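Local coordinates for DUF1893 domain-containing protein (Thermotoga maritima, PDB 1VK9), which is of unknown function but binds zinc and has a cytidine deaminase-like fold that suggests, without proving, a catalytic role, at residues L17-F25 and G63-V71. Sequence-based numbering, arbitrary orientation.
Sequences LLRSALKIF and GSLVIDKMV
Leu18 lies nearest Leu65 and Phe25 nearest Ile67, by CA positions, where helix 17-25 passes strand 65-68, the two segment axes 9.6 Å apart with their N-to-C directions 37° from parallel. This is a helix laid on one face of the mixed sheet of the cytidine deaminase-like fold; strand 65-68 runs between antiparallel strand 32-35 and parallel strand 86-93. The side chains meet through carbon alone, and no hydrogen bond crosses between the segments. Alternation along the strand turns Leu65 and Ile67 to the helix and Val66 to helix 73-82. The Leu65 CD2 methyl abuts the helix backbone, 3.8 Å from Leu18 N, while its CD1 meets the CB of Ala21. Ile67 divides its branches: CD1 fits between Ala21 CB (3.7 Å) and Leu22 CD2 (3.8 Å), whereas CG2 turns to Phe25. Leu22 also touches His88, a zinc ligand, placing this packing beside a metal site. With CG anti to the backbone N (chi1 -161°), the Phe25 ring reaches over Ile67 CG2 and touches Leu33 of strand 32-35. A serine here would probably strip CG2 of its aromatic cover and open a gap beside Leu33. The CH-pi geometry is nearly axial: Ile67 CG2 stands 3.5 Å from the Phe25 ring centroid, 8° off the normal.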
ATOM      1  N   LEU A  17      -0.743 -16.543   7.018  1.00 43.24           N
ATOM      2  CA  LEU A  17       0.370 -15.828   6.396  1.00 41.75           C
ATOM      3  C   LEU A  17       0.346 -14.390   6.885  1.00 41.33           C
ATOM      4  O   LEU A  17       1.383 -13.801   7.211  1.00 41.36           O
ATOM      5  CB  LEU A  17       0.260 -15.866   4.873  1.00 41.61           C
ATOM      6  CG  LEU A  17       1.331 -16.609   4.068  1.00 45.77           C
ATOM      7  CD1 LEU A  17       1.231 -18.141   4.223  1.00 51.70           C
ATOM      8  CD2 LEU A  17       1.233 -16.215   2.597  1.00 53.01           C
ATOM      9  N   LEU A  18      -0.857 -13.827   6.939  1.00 40.02           N
ATOM     10  CA  LEU A  18      -1.048 -12.515   7.526  1.00 37.38           C
ATOM     11  C   LEU A  18      -0.570 -12.580   8.957  1.00 36.17           C
ATOM     12  O   LEU A  18       0.227 -11.755   9.368  1.00 35.63           O
ATOM     13  CB  LEU A  18      -2.514 -12.088   7.459  1.00 36.57           C
ATOM     14  CG  LEU A  18      -2.821 -10.699   8.009  1.00 33.24           C
ATOM     15  CD1 LEU A  18      -1.889  -9.669   7.395  1.00 34.33           C
ATOM     16  CD2 LEU A  18      -4.277 -10.332   7.784  1.00 29.29           C
ATOM     17  N   ARG A  19      -1.038 -13.582   9.697  1.00 37.12           N
ATOM     18  CA  ARG A  19      -0.608 -13.810  11.078  1.00 38.46           C
ATOM     19  C   ARG A  19       0.918 -13.808  11.200  1.00 37.33           C
ATOM     20  O   ARG A  19       1.461 -13.144  12.068  1.00 38.79           O
ATOM     21  CB  ARG A  19      -1.166 -15.135  11.590  1.00 40.07           C
ATOM     22  CG  ARG A  19      -1.708 -15.127  13.011  1.00 44.52           C
ATOM     23  CD  ARG A  19      -2.106 -16.517  13.497  1.00 50.19           C
ATOM     24  NE  ARG A  19      -2.929 -16.437  14.696  1.00 55.49           N
ATOM     25  N   SER A  20       1.593 -14.536  10.317  1.00 35.29           N
ATOM     26  CA  SER A  20       3.050 -14.632  10.315  1.00 34.07           C
ATOM     27  C   SER A  20       3.741 -13.327   9.959  1.00 32.93           C
ATOM     28  O   SER A  20       4.762 -12.982  10.540  1.00 33.20           O
ATOM     29  CB  SER A  20       3.502 -15.708   9.330  1.00 34.14           C
ATOM     30  OG  SER A  20       3.389 -16.990   9.904  1.00 35.92           O
ATOM     31  N   ALA A  21       3.202 -12.618   8.979  1.00 33.09           N
ATOM     32  CA  ALA A  21       3.813 -11.379   8.520  1.00 32.76           C
ATOM     33  C   ALA A  21       3.702 -10.312   9.592  1.00 33.84           C
ATOM     34  O   ALA A  21       4.601  -9.490   9.735  1.00 35.42           O
ATOM     35  CB  ALA A  21       3.175 -10.911   7.226  1.00 28.64           C
ATOM     36  N   LEU A  22       2.601 -10.341  10.344  1.00 34.39           N
ATOM     37  CA  LEU A  22       2.334  -9.353  11.383  1.00 34.31           C
ATOM     38  C   LEU A  22       3.340  -9.533  12.514  1.00 35.86           C
ATOM     39  O   LEU A  22       3.896  -8.556  13.011  1.00 36.52           O
ATOM     40  CB  LEU A  22       0.889  -9.465  11.909  1.00 33.33           C
ATOM     41  CG  LEU A  22      -0.313  -9.013  11.051  1.00 32.40           C
ATOM     42  CD1 LEU A  22      -1.643  -9.515  11.621  1.00 26.60           C
ATOM     43  CD2 LEU A  22      -0.372  -7.515  10.869  1.00 27.42           C
ATOM     44  N   LYS A  23       3.579 -10.787  12.901  1.00 37.10           N
ATOM     45  CA  LYS A  23       4.612 -11.140  13.886  1.00 37.67           C
ATOM     46  C   LYS A  23       5.990 -10.572  13.512  1.00 36.62           C
ATOM     47  O   LYS A  23       6.718 -10.125  14.390  1.00 38.12           O
ATOM     48  CB  LYS A  23       4.690 -12.663  14.094  1.00 37.23           C
ATOM     49  CG  LYS A  23       3.641 -13.229  15.058  1.00 46.57           C
ATOM     50  CD  LYS A  23       4.310 -13.973  16.244  1.00 64.64           C
ATOM     51  CE  LYS A  23       3.695 -15.357  16.533  1.00 67.97           C
ATOM     52  NZ  LYS A  23       3.302 -16.109  15.292  1.00 65.16           N
ATOM     53  N   ILE A  24       6.327 -10.578  12.216  1.00 35.29           N
ATOM     54  CA  ILE A  24       7.588 -10.016  11.709  1.00 33.60           C
ATOM     55  C   ILE A  24       7.566  -8.474  11.707  1.00 34.04           C
ATOM     56  O   ILE A  24       8.482  -7.833  12.235  1.00 32.98           O
ATOM     57  CB  ILE A  24       7.950 -10.612  10.305  1.00 33.19           C
ATOM     58  CG1 ILE A  24       8.423 -12.068  10.446  1.00 34.55           C
ATOM     59  CG2 ILE A  24       9.024  -9.783   9.606  1.00 29.51           C
ATOM     60  CD1 ILE A  24       8.602 -12.822   9.110  1.00 39.01           C
ATOM     61  N   PHE A  25       6.521  -7.893  11.119  1.00 34.59           N
ATOM     62  CA  PHE A  25       6.292  -6.449  11.132  1.00 34.96           C
ATOM     63  C   PHE A  25       6.382  -5.849  12.542  1.00 37.64           C
ATOM     64  O   PHE A  25       7.006  -4.797  12.745  1.00 36.86           O
ATOM     65  CB  PHE A  25       4.911  -6.152  10.543  1.00 34.12           C
ATOM     66  CG  PHE A  25       4.725  -4.724  10.085  1.00 31.57           C
ATOM     67  CD1 PHE A  25       5.157  -4.318   8.823  1.00 33.96           C
ATOM     68  CD2 PHE A  25       4.087  -3.796  10.898  1.00 26.67           C
ATOM     69  CE1 PHE A  25       4.962  -2.999   8.389  1.00 33.93           C
ATOM     70  CE2 PHE A  25       3.890  -2.481  10.480  1.00 22.51           C
ATOM     71  CZ  PHE A  25       4.322  -2.081   9.226  1.00 28.01           C
ATOM     72  N   GLY A  63       0.495 -13.325  -5.117  1.00 32.39           N
ATOM     73  CA  GLY A  63       0.965 -14.377  -4.235  1.00 32.56           C
ATOM     74  C   GLY A  63       1.540 -13.796  -2.959  1.00 32.92           C
ATOM     75  O   GLY A  63       1.963 -14.522  -2.068  1.00 33.53           O
ATOM     76  N   SER A  64       1.559 -12.474  -2.864  1.00 32.62           N
ATOM     77  CA  SER A  64       2.165 -11.841  -1.716  1.00 33.46           C
ATOM     78  C   SER A  64       1.174 -10.959  -1.012  1.00 32.84           C
ATOM     79  O   SER A  64       0.151 -10.587  -1.586  1.00 33.40           O
ATOM     80  CB  SER A  64       3.374 -11.032  -2.149  1.00 33.75           C
ATOM     81  OG  SER A  64       4.483 -11.896  -2.281  1.00 41.74           O
ATOM     82  N   LEU A  65       1.465 -10.635   0.242  1.00 31.03           N
ATOM     83  CA  LEU A  65       0.699  -9.617   0.942  1.00 29.51           C
ATOM     84  C   LEU A  65       1.608  -8.467   1.338  1.00 30.14           C
ATOM     85  O   LEU A  65       2.820  -8.664   1.525  1.00 30.19           O
ATOM     86  CB  LEU A  65      -0.031 -10.196   2.156  1.00 27.47           C
ATOM     87  CG  LEU A  65       0.803 -10.800   3.259  1.00 24.52           C
ATOM     88  CD1 LEU A  65       1.032  -9.778   4.338  1.00 37.11           C
ATOM     89  CD2 LEU A  65       0.056 -11.958   3.812  1.00 31.34           C
ATOM     90  N   VAL A  66       1.022  -7.274   1.447  1.00 29.26           N
ATOM     91  CA  VAL A  66       1.749  -6.088   1.888  1.00 28.01           C
ATOM     92  C   VAL A  66       1.179  -5.572   3.196  1.00 30.14           C
ATOM     93  O   VAL A  66      -0.028  -5.442   3.329  1.00 32.67           O
ATOM     94  CB  VAL A  66       1.662  -4.960   0.841  1.00 28.55           C
ATOM     95  CG1 VAL A  66       2.233  -3.647   1.395  1.00 19.45           C
ATOM     96  CG2 VAL A  66       2.341  -5.386  -0.460  1.00 19.17           C
ATOM     97  N   ILE A  67       2.053  -5.283   4.157  1.00 32.26           N
ATOM     98  CA  ILE A  67       1.668  -4.552   5.367  1.00 31.01           C
ATOM     99  C   ILE A  67       2.261  -3.148   5.350  1.00 32.26           C
ATOM    100  O   ILE A  67       3.429  -2.956   5.044  1.00 33.58           O
ATOM    101  CB  ILE A  67       2.091  -5.307   6.657  1.00 30.64           C
ATOM    102  CG1 ILE A  67       1.487  -6.715   6.675  1.00 25.15           C
ATOM    103  CG2 ILE A  67       1.668  -4.499   7.913  1.00 23.25           C
ATOM    104  CD1 ILE A  67       1.918  -7.536   7.860  1.00 30.81           C
ATOM    105  N   ASP A  68       1.450  -2.166   5.687  1.00 33.82           N
ATOM    106  CA  ASP A  68       1.882  -0.786   5.652  1.00 35.38           C
ATOM    107  C   ASP A  68       1.340  -0.032   6.875  1.00 36.53           C
ATOM    108  O   ASP A  68       0.205  -0.241   7.292  1.00 37.54           O
ATOM    109  CB  ASP A  68       1.412  -0.145   4.344  1.00 35.98           C
ATOM    110  CG  ASP A  68       2.157   1.128   4.017  1.00 38.48           C
ATOM    111  OD1 ASP A  68       2.952   1.593   4.863  1.00 42.28           O
ATOM    112  OD2 ASP A  68       2.011   1.740   2.947  1.00 29.70           O
ATOM    113  N   LYS A  69       2.174   0.829   7.451  1.00 38.05           N
ATOM    114  CA  LYS A  69       1.866   1.578   8.677  1.00 37.02           C
ATOM    115  C   LYS A  69       0.758   2.626   8.399  1.00 37.83           C
ATOM    116  O   LYS A  69      -0.164   2.823   9.200  1.00 39.86           O
ATOM    117  CB  LYS A  69       3.144   2.287   9.135  1.00 35.08           C
ATOM    118  CG  LYS A  69       3.516   2.202  10.593  1.00 39.36           C
ATOM    119  CD  LYS A  69       4.798   3.029  10.794  1.00 46.95           C
ATOM    120  CE  LYS A  69       5.477   2.760  12.113  1.00 47.78           C
ATOM    121  NZ  LYS A  69       5.007   3.779  13.081  1.00 52.96           N
HETATM  122  N   MSE A  70       0.852   3.287   7.250  1.00 35.31           N
HETATM  123  CA  MSE A  70       0.025   4.432   6.965  1.00 34.17           C
HETATM  124  C   MSE A  70      -0.316   4.428   5.480  1.00 33.47           C
HETATM  125  O   MSE A  70       0.547   4.700   4.643  1.00 34.66           O
HETATM  126  CB  MSE A  70       0.797   5.702   7.346  1.00 35.06           C
HETATM  127  CG  MSE A  70       0.054   7.023   7.096  1.00 40.89           C
HETATM  128 SE   MSE A  70      -1.610   7.213   8.170  1.00 58.61          SE
HETATM  129  CE  MSE A  70      -0.879   7.427  10.103  1.00 56.44           C
ATOM    130  N   VAL A  71      -1.559   4.102   5.142  1.00 30.45           N
ATOM    131  CA  VAL A  71      -1.919   3.996   3.738  1.00 30.08           C
ATOM    132  C   VAL A  71      -2.817   5.153   3.309  1.00 31.88           C
ATOM    133  O   VAL A  71      -4.006   5.221   3.676  1.00 32.99           O
ATOM    134  CB  VAL A  71      -2.507   2.611   3.394  1.00 29.71           C
ATOM    135  CG1 VAL A  71      -2.983   2.556   1.955  1.00 29.52           C
ATOM    136  CG2 VAL A  71      -1.456   1.562   3.569  1.00 30.55           C
TER